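PDB 6ABX: citrate synthase from Metallosphaera sedula, which probably catalyses the condensation of oxaloacetate with acetyl-CoA and water to citrate and CoA, a step of the tricarboxylic acid cycle. Local coordinates for residues 173-178 with 264-269; 223-228 with 310-315; 249-254 with 287-292; 292-297 with 301-306. One frame throughout, in Å; residues are numbered along the deposited sequence.

In the fold
From the N terminus the chain first reaches 173-178, the end of helix 163-174, whose partner, helix 261-270, comes later and closes contact 1. Before that the chain passes 223-228 and 249-254, so contact 1 crosses both contact 2 and contact 3. Helix 277-297 then meets the 249-254 loop in contact 3 and, from Ile292 onward, the loop segment 301-306 in contact 4; these two follow in series and share Ile292. Helix 310-316 finally returns to helix 220-228, and contact 2 encloses both. Lys267 of 264-269 is salt-bridged to Glu290 of 287-292, joining contacts 1 and 3, while backbone bonds tie 249-254 to 301-306.

Contact 1: 173-178 with 264-269; sequences LMLHMD and KILKEY
Leu175 reaches from the turn at the end of helix 163-174 into the side of helix 261-270, where Ile265 and Leu266 receive it. Its CB points toward that helix, and CG stands anti to the carbonyl carbon (chi1 -68°), which carries the fork of the side chain onward between the two residues. At the tip the methyls divide the work. Leu175 CD1 lies 3.6 Å from Leu266 CG and 3.7 Å from Leu266 CD2, the two leucines running alongside each other, head to tail; the same CD1 also comes within 3.8 Å of Ile265 CG2. Leu175 CD2 turns to the other branch of the isoleucine and meets Ile265 CD1 at 3.8 Å. A type I turn from Met174 to Met177, closed by Met177 N on Met174 O at 3.2 Å, presents Leu175. Ile34 covers Leu175 and Ile265 further, and Arg262, which binds oxaloacetate, has its side chain about 4 Å from that of Leu175 at the nearest atoms. With an alanine here both methyls go, which is likely to open a gap beside Leu266 and Ile265. Since no hydrogen bond crosses the contact, the junction depends on close apolar fit and on burial from water.

Contact 2: 223-228 with 310-315; sequences KQFMEI and SGLVFY
Met226 and Tyr315 form a Met-aromatic contact between helix 220-228 and helix 310-316 of this largely helical fold. The aromatic part is chiefly CH-pi: Met226 CE sits over one face of the Tyr315 ring, 3.7 Å from its centroid and 22° off the normal, displaced toward the hydroxyl-bearing rim. The sulfur is above the same face but remote, SD being 5.4 Å from the centroid of the Tyr315 ring. Beyond CG the methionine is extended, which delivers its methyl across the gap, while Tyr315 CG is anti to the backbone N (chi1 178°) and brings the ring to meet it from the opposite direction. The purely apolar part lies deeper, where Phe225 CD2 meets Leu312 CD2 at 4.3 Å, the methyl approaching the ring obliquely. Helix 277-297 backs this pair, Ala286 touching Phe225 and Phe283 touching Leu312. The polar end of Tyr315 looks to that helix too: OH is hydrogen-bonded to Glu278. Without the ring, as with an alanine here, the Met226 methyl would probably lose its aromatic face and Glu278 this hydroxyl partner. Of the ring carbons the closest to Met226 CE is Tyr315 CZ, at 3.5 Å, with CE2 hardly farther.

Contact 3: 249-254 with 287-292; sequences MGFGHR and NRVEEI
Phe251 meets helix 277-297 with the far edge of its ring, aimed at the backbone of Val289 and Glu290 more than at their side chains. Phe251 CZ leads: it lies 3.9 Å from Glu290 O, which sits at the rim close to the ring plane, and 4.0 Å from Glu290 CA. At this distance any attraction between the ring-edge hydrogens and the carbonyl oxygen is probably weak, and no hydrogen bond crosses here. Val289 O is oblique to the ring, 4.2 Å from Phe251 CZ, and the valine side chain brushes the same end, with Phe251 CE1 and Val289 CG1 4.5 Å apart. With CG anti to the carbonyl carbon (chi1 -89°), the phenylalanine ring is carried outward from a CB that already points toward the helix, and CZ reaches the helix backbone. Phe251 is one of the residues that bind acetyl-CoA, and the loop carrying it, 249-254, also brings His253 to the oxaloacetate site, where it is predicted to be an active-site residue. Glycines flank the phenylalanine in sequence. Gly250 and Gly252 both have positive phi, 85° in the case of Gly250, and at their backbone angles a side chain would strike the preceding carbonyl oxygen. Phe308 meets the Phe251 ring with its plane nearly perpendicular, and Pro304 packs on it as well. The carboxylate of Glu290 takes no part in the ring contact; OE2 forms a salt bridge with Lys267, while Val289 continues on to touch Ile228 and Val234.

Contact 4: 292-297 with 301-306; sequences IGIKIL and GIYPNV
Leu297 and Ile302 meet through both backbone and side chain where helix 277-297 ends. Ile302 N donates to Leu297 O at 3.1 Å with an N-H...O angle of 155°, reaching the oxygen from above the carbonyl plane, 40° out of it. Beside this bond the two side chains cross at a slant: CB of Leu297 is 3.7 Å from CB of Ile302, and Leu297 CD1 lies 4.0 Å from Ile302 CG2. One turn back, Ile294 makes a second patch. Ile294 CG1 lies 4.0 Å from Pro304 CD and 4.2 Å from Tyr303 CD1, and Ile294 CD1 is 4.0 Å from Pro304 CG; the isoleucine crosses both residues at about a right angle. With CG1 anti to the carbonyl carbon (chi1 -76°), this branch swings toward the returning chain although CB itself points past it. The return is a Schellman motif: Gly301, with positive phi, is the C-prime residue, and the bond from Ile302 N to Leu297 O closes the helix end, while the Leu297-Ile302 pair is the apolar contact that commonly accompanies it. Arg300, an acetyl-CoA-binding residue, lies within the reversal and bonds through NH2 to Ile296 O. Farther along, backbone bonds hold Tyr303 to Gly252 and Asn305 to Gly250, which aligns 301-306 with the loop carrying His253. Asn305 ND2 is hydrogen-bonded to Asp307, predicted to be an active-site residue, and to a bound citrate anion, while Pro304 packs against Met259.

Contact 1: 173-178 with 264-269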
loop_
_atom_site.group_PDB
_atom_site.type_symbol
_atom_site.label_atom_id
_atom_site.label_comp_id
_atom_site.label_asym_id
_atom_site.label_seq_id
_atom_site.Cartn_x
_atom_site.Cartn_y
_atom_site.Cartn_z
ATOM N N LEU A 173 17.401 -8.787 13.593
ATOM C CA LEU A 173 16.837 -7.629 12.917
ATOM C C LEU A 173 17.704 -7.205 11.721
ATOM O O LEU A 173 17.139 -6.963 10.623
ATOM C CB LEU A 173 16.681 -6.469 13.908
ATOM C CG LEU A 173 15.676 -6.704 15.034
ATOM C CD1 LEU A 173 15.775 -5.603 16.071
ATOM C CD2 LEU A 173 14.266 -6.820 14.468
ATOM N N MET A 174 19.057 -7.208 11.838
ATOM C CA MET A 174 19.897 -6.765 10.686
ATOM C C MET A 174 19.613 -7.672 9.477
ATOM O O MET A 174 19.530 -7.236 8.309
ATOM C CB MET A 174 21.425 -6.825 10.999
ATOM C CG MET A 174 21.886 -5.763 11.955
ATOM S SD MET A 174 23.717 -5.758 12.259
ATOM C CE MET A 174 23.842 -7.102 13.406
ATOM N N LEU A 175 19.393 -8.966 9.729
ATOM C CA LEU A 175 19.159 -9.960 8.706
ATOM C C LEU A 175 17.871 -9.717 7.913
ATOM O O LEU A 175 17.797 -10.252 6.803
ATOM C CB LEU A 175 19.089 -11.365 9.295
ATOM C CG LEU A 175 20.407 -11.899 9.857
ATOM C CD1 LEU A 175 20.238 -13.282 10.470
ATOM C CD2 LEU A 175 21.460 -11.949 8.791
ATOM N N HIS A 176 16.923 -8.958 8.464
ATOM C CA HIS A 176 15.632 -8.653 7.851
ATOM C C HIS A 176 15.540 -7.255 7.215
ATOM O O HIS A 176 14.478 -6.906 6.710
ATOM C CB HIS A 176 14.514 -8.847 8.871
ATOM C CG HIS A 176 14.235 -10.279 9.183
ATOM N ND1 HIS A 176 14.941 -10.973 10.139
ATOM C CD2 HIS A 176 13.319 -11.133 8.684
ATOM C CE1 HIS A 176 14.469 -12.227 10.190
ATOM N NE2 HIS A 176 13.511 -12.367 9.265
ATOM N N MET A 177 16.621 -6.439 7.216
ATOM C CA MET A 177 16.477 -5.043 6.886
ATOM C C MET A 177 16.201 -4.856 5.393
ATOM O O MET A 177 15.427 -3.953 5.074
ATOM C CB MET A 177 17.723 -4.267 7.260
ATOM C CG MET A 177 17.758 -4.007 8.753
ATOM S SD MET A 177 19.299 -3.139 9.188
ATOM C CE MET A 177 19.028 -2.855 10.930
ATOM N N ASP A 178 16.758 -5.713 4.526
ATOM C CA ASP A 178 16.446 -5.553 3.120
ATOM C C ASP A 178 16.632 -6.868 2.369
ATOM O O ASP A 178 17.490 -7.650 2.724
ATOM C CB ASP A 178 17.305 -4.509 2.397
ATOM C CG ASP A 178 16.662 -4.077 1.080
ATOM O OD1 ASP A 178 15.517 -3.565 1.136
ATOM O OD2 ASP A 178 17.246 -4.359 -0.001
ATOM N N LYS A 264 21.492 -19.546 7.772
ATOM C CA LYS A 264 22.779 -20.038 8.280
ATOM C C LYS A 264 23.205 -19.194 9.475
ATOM O O LYS A 264 23.678 -19.708 10.504
ATOM C CB LYS A 264 23.806 -19.945 7.171
ATOM C CG LYS A 264 25.186 -20.467 7.522
ATOM C CD LYS A 264 25.970 -20.817 6.251
ATOM C CE LYS A 264 25.741 -22.254 5.807
ATOM N NZ LYS A 264 27.020 -22.934 5.480
ATOM N N ILE A 265 23.046 -17.872 9.340
ATOM C CA ILE A 265 23.511 -16.973 10.383
ATOM C C ILE A 265 22.632 -17.126 11.620
ATOM O O ILE A 265 23.118 -17.230 12.760
ATOM C CB ILE A 265 23.576 -15.514 9.887
ATOM C CG1 ILE A 265 24.621 -15.365 8.781
ATOM C CG2 ILE A 265 23.812 -14.583 11.035
ATOM C CD1 ILE A 265 24.530 -14.088 8.020
ATOM N N LEU A 266 21.302 -17.160 11.436
ATOM C CA LEU A 266 20.423 -17.321 12.576
ATOM C C LEU A 266 20.707 -18.623 13.317
ATOM O O LEU A 266 20.653 -18.676 14.534
ATOM C CB LEU A 266 18.945 -17.345 12.157
ATOM C CG LEU A 266 18.323 -16.029 11.735
ATOM C CD1 LEU A 266 17.006 -16.271 11.043
ATOM C CD2 LEU A 266 18.135 -15.093 12.910
ATOM N N LYS A 267 20.961 -19.707 12.580
ATOM C CA LYS A 267 21.237 -20.980 13.217
ATOM C C LYS A 267 22.494 -20.896 14.126
ATOM O O LYS A 267 22.536 -21.471 15.220
ATOM C CB LYS A 267 21.427 -22.051 12.146
ATOM C CG LYS A 267 21.546 -23.463 12.727
ATOM C CD LYS A 267 21.772 -24.525 11.723
ATOM C CE LYS A 267 21.992 -25.852 12.429
ATOM N NZ LYS A 267 22.050 -26.944 11.449
ATOM N N GLU A 268 23.502 -20.173 13.660
ATOM C CA GLU A 268 24.740 -19.992 14.433
ATOM C C GLU A 268 24.463 -19.161 15.683
ATOM O O GLU A 268 24.970 -19.470 16.769
ATOM C CB GLU A 268 25.768 -19.217 13.609
ATOM C CG GLU A 268 26.331 -20.009 12.460
ATOM C CD GLU A 268 27.155 -19.212 11.453
ATOM O OE1 GLU A 268 27.809 -19.852 10.637
ATOM O OE2 GLU A 268 27.086 -17.984 11.450
ATOM N N TYR A 269 23.748 -18.033 15.495
ATOM C CA TYR A 269 23.540 -17.094 16.621
ATOM C C TYR A 269 22.558 -17.687 17.641
ATOM O O TYR A 269 22.675 -17.409 18.808
ATOM C CB TYR A 269 23.107 -15.720 16.128
ATOM C CG TYR A 269 24.274 -14.782 15.954
ATOM C CD1 TYR A 269 24.861 -14.205 17.050
ATOM C CD2 TYR A 269 24.839 -14.544 14.718
ATOM C CE1 TYR A 269 25.927 -13.327 16.920
ATOM C CE2 TYR A 269 25.908 -13.673 14.561
ATOM C CZ TYR A 269 26.434 -13.034 15.669
ATOM O OH TYR A 269 27.498 -12.192 15.594
#

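Contact 2: 223-228 with 310-315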
loop_
_atom_site.group_PDB
_atom_site.type_symbol
_atom_site.label_atom_id
_atom_site.label_comp_id
_atom_site.label_asym_id
_atom_site.label_seq_id
_atom_site.Cartn_x
_atom_site.Cartn_y
_atom_site.Cartn_z
ATOM N N LYS A 223 5.266 -23.144 14.343
ATOM C CA LYS A 223 4.051 -23.901 14.638
ATOM C C LYS A 223 4.301 -25.390 14.402
ATOM O O LYS A 223 3.888 -26.205 15.210
ATOM C CB LYS A 223 2.902 -23.408 13.745
ATOM C CG LYS A 223 1.529 -24.052 13.924
ATOM C CD LYS A 223 0.454 -23.330 13.056
ATOM C CE LYS A 223 -0.987 -23.533 13.484
ATOM N NZ LYS A 223 -1.644 -24.570 12.653
ATOM N N GLN A 224 4.922 -25.723 13.273
ATOM C CA GLN A 224 5.312 -27.105 12.912
ATOM C C GLN A 224 6.169 -27.710 14.024
ATOM O O GLN A 224 5.896 -28.838 14.505
ATOM C CB GLN A 224 6.135 -27.130 11.611
ATOM C CG GLN A 224 5.793 -28.214 10.624
ATOM C CD GLN A 224 4.672 -27.765 9.713
ATOM O OE1 GLN A 224 3.881 -26.905 10.108
ATOM N NE2 GLN A 224 4.580 -28.341 8.510
ATOM N N PHE A 225 7.225 -26.999 14.448
ATOM C CA PHE A 225 8.100 -27.515 15.496
ATOM C C PHE A 225 7.288 -27.791 16.783
ATOM O O PHE A 225 7.522 -28.811 17.493
ATOM C CB PHE A 225 9.269 -26.578 15.814
ATOM C CG PHE A 225 10.088 -26.143 14.624
ATOM C CD1 PHE A 225 10.282 -26.956 13.511
ATOM C CD2 PHE A 225 10.656 -24.873 14.614
ATOM C CE1 PHE A 225 11.054 -26.523 12.438
ATOM C CE2 PHE A 225 11.405 -24.444 13.536
ATOM C CZ PHE A 225 11.581 -25.249 12.439
ATOM N N MET A 226 6.364 -26.876 17.121
ATOM C CA MET A 226 5.570 -27.020 18.330
ATOM C C MET A 226 4.656 -28.247 18.180
ATOM O O MET A 226 4.498 -28.992 19.129
ATOM C CB MET A 226 4.738 -25.768 18.591
ATOM C CG MET A 226 5.591 -24.613 19.018
ATOM S SD MET A 226 4.567 -23.151 19.207
ATOM C CE MET A 226 5.697 -22.216 20.219
ATOM N N GLU A 227 4.104 -28.461 16.992
ATOM C CA GLU A 227 3.192 -29.643 16.772
ATOM C C GLU A 227 3.985 -30.959 16.871
ATOM O O GLU A 227 3.459 -31.972 17.395
ATOM C CB GLU A 227 2.456 -29.555 15.437
ATOM C CG GLU A 227 1.458 -28.413 15.352
ATOM C CD GLU A 227 0.822 -28.222 13.995
ATOM O OE1 GLU A 227 1.282 -28.841 13.017
ATOM O OE2 GLU A 227 -0.157 -27.454 13.918
ATOM N N ILE A 228 5.257 -30.963 16.464
ATOM C CA ILE A 228 6.110 -32.156 16.523
ATOM C C ILE A 228 6.291 -32.538 17.995
ATOM O O ILE A 228 6.250 -33.718 18.323
ATOM C CB ILE A 228 7.444 -31.942 15.784
ATOM C CG1 ILE A 228 7.227 -31.819 14.274
ATOM C CG2 ILE A 228 8.491 -32.993 16.130
ATOM C CD1 ILE A 228 8.389 -31.267 13.552
ATOM N N SER A 310 13.713 -18.004 12.019
ATOM C CA SER A 310 13.448 -16.635 12.553
ATOM C C SER A 310 12.346 -16.681 13.605
ATOM O O SER A 310 12.500 -16.097 14.699
ATOM C CB SER A 310 13.140 -15.667 11.484
ATOM O OG SER A 310 11.951 -16.031 10.791
ATOM N N GLY A 311 11.223 -17.349 13.298
ATOM C CA GLY A 311 10.135 -17.372 14.270
ATOM C C GLY A 311 10.546 -17.971 15.613
ATOM O O GLY A 311 10.218 -17.446 16.676
ATOM N N LEU A 312 11.313 -19.057 15.593
ATOM C CA LEU A 312 11.796 -19.700 16.800
ATOM C C LEU A 312 12.719 -18.788 17.614
ATOM O O LEU A 312 12.612 -18.689 18.839
ATOM C CB LEU A 312 12.471 -21.020 16.401
ATOM C CG LEU A 312 13.168 -21.766 17.529
ATOM C CD1 LEU A 312 12.205 -21.993 18.672
ATOM C CD2 LEU A 312 13.717 -23.078 17.001
ATOM N N VAL A 313 13.602 -18.055 16.929
ATOM C CA VAL A 313 14.498 -17.075 17.593
ATOM C C VAL A 313 13.689 -15.958 18.264
ATOM O O VAL A 313 13.930 -15.674 19.418
ATOM C CB VAL A 313 15.534 -16.518 16.602
ATOM C CG1 VAL A 313 16.253 -15.290 17.139
ATOM C CG2 VAL A 313 16.526 -17.596 16.195
ATOM N N PHE A 314 12.713 -15.389 17.568
ATOM C CA PHE A 314 11.895 -14.303 18.152
ATOM C C PHE A 314 11.038 -14.841 19.305
ATOM O O PHE A 314 10.869 -14.187 20.327
ATOM C CB PHE A 314 11.065 -13.637 17.063
ATOM C CG PHE A 314 11.909 -12.772 16.164
ATOM C CD1 PHE A 314 12.672 -11.749 16.680
ATOM C CD2 PHE A 314 11.900 -12.955 14.797
ATOM C CE1 PHE A 314 13.457 -10.955 15.854
ATOM C CE2 PHE A 314 12.691 -12.151 13.976
ATOM C CZ PHE A 314 13.504 -11.195 14.516
ATOM N N TYR A 315 10.514 -16.068 19.167
ATOM C CA TYR A 315 9.783 -16.714 20.246
ATOM C C TYR A 315 10.684 -16.900 21.475
ATOM O O TYR A 315 10.227 -16.673 22.619
ATOM C CB TYR A 315 9.185 -18.039 19.752
ATOM C CG TYR A 315 8.449 -18.828 20.806
ATOM C CD1 TYR A 315 7.243 -18.367 21.304
ATOM C CD2 TYR A 315 8.911 -20.041 21.267
ATOM C CE1 TYR A 315 6.541 -19.067 22.272
ATOM C CE2 TYR A 315 8.226 -20.758 22.251
ATOM C CZ TYR A 315 7.039 -20.267 22.748
ATOM O OH TYR A 315 6.301 -20.945 23.682
#

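Contact 3: 249-254 with 287-292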
loop_
_atom_site.group_PDB
_atom_site.type_symbol
_atom_site.label_atom_id
_atom_site.label_comp_id
_atom_site.label_asym_id
_atom_site.label_seq_id
_atom_site.Cartn_x
_atom_site.Cartn_y
_atom_site.Cartn_z
ATOM N N MET A 249 7.406 -26.539 6.374
ATOM C CA MET A 249 7.402 -25.128 6.447
ATOM C C MET A 249 8.852 -24.682 6.687
ATOM O O MET A 249 9.646 -25.368 7.314
ATOM C CB MET A 249 6.491 -24.627 7.574
ATOM C CG MET A 249 5.014 -24.950 7.344
ATOM S SD MET A 249 4.452 -24.293 5.760
ATOM C CE MET A 249 2.679 -24.548 5.886
ATOM N N GLY A 250 9.151 -23.503 6.168
ATOM C CA GLY A 250 10.474 -22.910 6.272
ATOM C C GLY A 250 11.448 -23.356 5.206
ATOM O O GLY A 250 12.643 -23.035 5.310
ATOM N N PHE A 251 10.975 -24.098 4.199
ATOM C CA PHE A 251 11.845 -24.599 3.126
ATOM C C PHE A 251 11.355 -23.987 1.829
ATOM O O PHE A 251 10.208 -23.661 1.723
ATOM C CB PHE A 251 11.826 -26.128 3.023
ATOM C CG PHE A 251 12.828 -26.849 3.865
ATOM C CD1 PHE A 251 12.582 -27.099 5.205
ATOM C CD2 PHE A 251 13.957 -27.389 3.295
ATOM C CE1 PHE A 251 13.534 -27.749 5.967
ATOM C CE2 PHE A 251 14.877 -28.081 4.048
ATOM C CZ PHE A 251 14.683 -28.231 5.392
ATOM N N GLY A 252 12.252 -23.877 0.865
ATOM C CA GLY A 252 11.906 -23.382 -0.427
ATOM C C GLY A 252 12.271 -21.918 -0.513
ATOM O O GLY A 252 12.167 -21.164 0.462
ATOM N N HIS A 253 12.782 -21.531 -1.676
ATOM C CA HIS A 253 12.883 -20.132 -2.019
ATOM C C HIS A 253 12.674 -20.049 -3.530
ATOM O O HIS A 253 13.072 -20.931 -4.312
ATOM C CB HIS A 253 14.203 -19.491 -1.515
ATOM C CG HIS A 253 14.101 -18.026 -1.204
ATOM N ND1 HIS A 253 14.663 -17.466 -0.067
ATOM C CD2 HIS A 253 13.472 -17.002 -1.836
ATOM C CE1 HIS A 253 14.403 -16.170 -0.031
ATOM N NE2 HIS A 253 13.681 -15.857 -1.104
ATOM N N ARG A 254 12.015 -18.970 -3.915
ATOM C CA ARG A 254 11.995 -18.556 -5.261
ATOM C C ARG A 254 13.412 -18.099 -5.661
ATOM O O ARG A 254 13.669 -18.051 -6.843
ATOM C CB ARG A 254 10.891 -17.502 -5.420
ATOM C CG ARG A 254 9.527 -17.944 -4.884
ATOM C CD ARG A 254 8.327 -17.162 -5.414
ATOM N NE ARG A 254 7.074 -17.633 -4.828
ATOM C CZ ARG A 254 5.899 -17.686 -5.457
ATOM N NH1 ARG A 254 5.784 -17.245 -6.698
ATOM N NH2 ARG A 254 4.844 -18.198 -4.845
ATOM N N ASN A 287 16.521 -28.623 14.196
ATOM C CA ASN A 287 17.753 -29.120 13.641
ATOM C C ASN A 287 17.528 -30.474 12.955
ATOM O O ASN A 287 18.029 -30.691 11.830
ATOM C CB ASN A 287 18.853 -29.143 14.704
ATOM C CG ASN A 287 19.372 -27.733 14.959
ATOM O OD1 ASN A 287 19.159 -26.799 14.155
ATOM N ND2 ASN A 287 20.063 -27.566 16.070
ATOM N N ARG A 288 16.762 -31.347 13.613
ATOM C CA ARG A 288 16.415 -32.644 13.013
ATOM C C ARG A 288 15.565 -32.484 11.759
ATOM O O ARG A 288 15.826 -33.164 10.756
ATOM C CB ARG A 288 15.741 -33.573 14.018
ATOM C CG ARG A 288 16.680 -34.111 15.075
ATOM C CD ARG A 288 15.921 -34.487 16.329
ATOM N NE ARG A 288 16.430 -35.652 17.042
ATOM C CZ ARG A 288 15.868 -36.864 16.959
ATOM N NH1 ARG A 288 15.158 -37.208 15.887
ATOM N NH2 ARG A 288 15.999 -37.708 17.960
ATOM N N VAL A 289 14.561 -31.584 11.772
ATOM C CA VAL A 289 13.783 -31.340 10.601
ATOM C C VAL A 289 14.671 -30.835 9.465
ATOM O O VAL A 289 14.546 -31.255 8.292
ATOM C CB VAL A 289 12.647 -30.328 10.857
ATOM C CG1 VAL A 289 11.986 -29.907 9.566
ATOM C CG2 VAL A 289 11.626 -30.868 11.836
ATOM N N GLU A 290 15.600 -29.927 9.819
ATOM C CA GLU A 290 16.495 -29.373 8.811
ATOM C C GLU A 290 17.315 -30.489 8.139
ATOM O O GLU A 290 17.391 -30.539 6.911
ATOM C CB GLU A 290 17.408 -28.315 9.458
ATOM C CG GLU A 290 18.142 -27.470 8.443
ATOM C CD GLU A 290 19.527 -27.047 8.893
ATOM O OE1 GLU A 290 20.162 -26.176 8.236
ATOM O OE2 GLU A 290 20.007 -27.639 9.866
ATOM N N GLU A 291 17.844 -31.408 8.951
ATOM C CA GLU A 291 18.700 -32.531 8.474
ATOM C C GLU A 291 17.939 -33.407 7.465
ATOM O O GLU A 291 18.440 -33.684 6.381
ATOM C CB GLU A 291 19.185 -33.406 9.620
ATOM C CG GLU A 291 20.141 -32.716 10.573
ATOM C CD GLU A 291 20.589 -33.538 11.791
ATOM O OE1 GLU A 291 19.841 -34.455 12.240
ATOM O OE2 GLU A 291 21.701 -33.251 12.309
ATOM N N ILE A 292 16.701 -33.772 7.794
ATOM C CA ILE A 292 15.859 -34.643 6.934
ATOM C C ILE A 292 15.464 -33.906 5.665
ATOM O O ILE A 292 15.502 -34.435 4.539
ATOM C CB ILE A 292 14.618 -35.148 7.702
ATOM C CG1 ILE A 292 15.004 -35.975 8.917
ATOM C CG2 ILE A 292 13.676 -35.911 6.782
ATOM C CD1 ILE A 292 13.899 -36.062 9.958
#

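Contact 4: 292-297 with 301-306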
loop_
_atom_site.group_PDB
_atom_site.type_symbol
_atom_site.label_atom_id
_atom_site.label_comp_id
_atom_site.label_asym_id
_atom_site.label_seq_id
_atom_site.Cartn_x
_atom_site.Cartn_y
_atom_site.Cartn_z
ATOM N N ILE A 292 16.701 -33.772 7.794
ATOM C CA ILE A 292 15.859 -34.643 6.934
ATOM C C ILE A 292 15.464 -33.906 5.665
ATOM O O ILE A 292 15.502 -34.435 4.539
ATOM C CB ILE A 292 14.618 -35.148 7.702
ATOM C CG1 ILE A 292 15.004 -35.975 8.917
ATOM C CG2 ILE A 292 13.676 -35.911 6.782
ATOM C CD1 ILE A 292 13.899 -36.062 9.958
ATOM N N GLY A 293 15.038 -32.637 5.821
ATOM C CA GLY A 293 14.665 -31.800 4.725
ATOM C C GLY A 293 15.766 -31.626 3.686
ATOM O O GLY A 293 15.528 -31.666 2.459
ATOM N N ILE A 294 16.973 -31.377 4.163
ATOM C CA ILE A 294 18.060 -31.194 3.274
ATOM C C ILE A 294 18.365 -32.520 2.545
ATOM O O ILE A 294 18.644 -32.510 1.363
ATOM C CB ILE A 294 19.274 -30.613 4.018
ATOM C CG1 ILE A 294 19.041 -29.119 4.268
ATOM C CG2 ILE A 294 20.562 -30.880 3.250
ATOM C CD1 ILE A 294 19.984 -28.478 5.265
ATOM N N LYS A 295 18.254 -33.662 3.209
ATOM C CA LYS A 295 18.511 -34.942 2.479
ATOM C C LYS A 295 17.458 -35.204 1.393
ATOM O O LYS A 295 17.753 -35.747 0.292
ATOM C CB LYS A 295 18.534 -36.116 3.452
ATOM C CG LYS A 295 19.784 -36.167 4.312
ATOM C CD LYS A 295 20.109 -37.541 4.814
ATOM C CE LYS A 295 19.068 -38.099 5.746
ATOM N NZ LYS A 295 19.549 -39.369 6.345
ATOM N N ILE A 296 16.202 -34.873 1.685
ATOM C CA ILE A 296 15.141 -35.188 0.766
ATOM C C ILE A 296 15.016 -34.121 -0.319
ATOM O O ILE A 296 14.899 -34.451 -1.498
ATOM C CB ILE A 296 13.810 -35.434 1.495
ATOM C CG1 ILE A 296 13.900 -36.661 2.396
ATOM C CG2 ILE A 296 12.681 -35.574 0.485
ATOM C CD1 ILE A 296 12.715 -36.787 3.328
ATOM N N LEU A 297 14.984 -32.850 0.083
ATOM C CA LEU A 297 14.566 -31.782 -0.792
ATOM C C LEU A 297 15.776 -31.075 -1.411
ATOM O O LEU A 297 15.576 -30.346 -2.358
ATOM C CB LEU A 297 13.718 -30.783 0.004
ATOM C CG LEU A 297 12.539 -31.397 0.745
ATOM C CD1 LEU A 297 11.944 -30.408 1.742
ATOM C CD2 LEU A 297 11.499 -31.891 -0.261
ATOM N N GLY A 301 16.718 -28.558 -5.151
ATOM C CA GLY A 301 17.046 -27.133 -4.904
ATOM C C GLY A 301 16.172 -26.479 -3.828
ATOM O O GLY A 301 16.041 -25.250 -3.822
ATOM N N ILE A 302 15.591 -27.287 -2.919
ATOM C CA ILE A 302 14.693 -26.796 -1.857
ATOM C C ILE A 302 15.453 -26.851 -0.520
ATOM O O ILE A 302 15.903 -27.921 -0.089
ATOM C CB ILE A 302 13.367 -27.584 -1.873
ATOM C CG1 ILE A 302 12.601 -27.303 -3.170
ATOM C CG2 ILE A 302 12.526 -27.284 -0.637
ATOM C CD1 ILE A 302 11.347 -28.112 -3.329
ATOM N N TYR A 303 15.725 -25.662 0.067
ATOM C CA TYR A 303 16.624 -25.545 1.244
ATOM C C TYR A 303 15.989 -24.649 2.302
ATOM O O TYR A 303 15.008 -23.961 2.014
ATOM C CB TYR A 303 17.991 -24.965 0.859
ATOM C CG TYR A 303 18.925 -25.941 0.183
ATOM C CD1 TYR A 303 19.804 -26.727 0.914
ATOM C CD2 TYR A 303 18.921 -26.075 -1.195
ATOM C CE1 TYR A 303 20.662 -27.621 0.289
ATOM C CE2 TYR A 303 19.754 -26.981 -1.834
ATOM C CZ TYR A 303 20.639 -27.745 -1.092
ATOM O OH TYR A 303 21.475 -28.630 -1.719
ATOM N N PRO A 304 16.486 -24.646 3.542
ATOM C CA PRO A 304 15.892 -23.814 4.580
ATOM C C PRO A 304 15.995 -22.347 4.170
ATOM O O PRO A 304 17.046 -21.902 3.701
ATOM C CB PRO A 304 16.667 -24.107 5.843
ATOM C CG PRO A 304 17.385 -25.401 5.536
ATOM C CD PRO A 304 17.611 -25.411 4.060
ATOM N N ASN A 305 14.885 -21.649 4.384
ATOM C CA ASN A 305 14.717 -20.208 4.191
ATOM C C ASN A 305 14.951 -19.512 5.544
ATOM O O ASN A 305 14.966 -20.129 6.593
ATOM C CB ASN A 305 13.285 -19.930 3.720
ATOM C CG ASN A 305 13.103 -18.521 3.197
ATOM O OD1 ASN A 305 13.866 -18.082 2.331
ATOM N ND2 ASN A 305 12.131 -17.796 3.735
ATOM N N VAL A 306 15.058 -18.186 5.512
ATOM C CA VAL A 306 15.223 -17.417 6.762
ATOM C C VAL A 306 14.116 -17.753 7.778
ATOM O O VAL A 306 14.382 -17.812 8.983
ATOM C CB VAL A 306 15.267 -15.913 6.410
ATOM C CG1 VAL A 306 14.023 -15.432 5.674
ATOM C CG2 VAL A 306 15.596 -15.067 7.618
#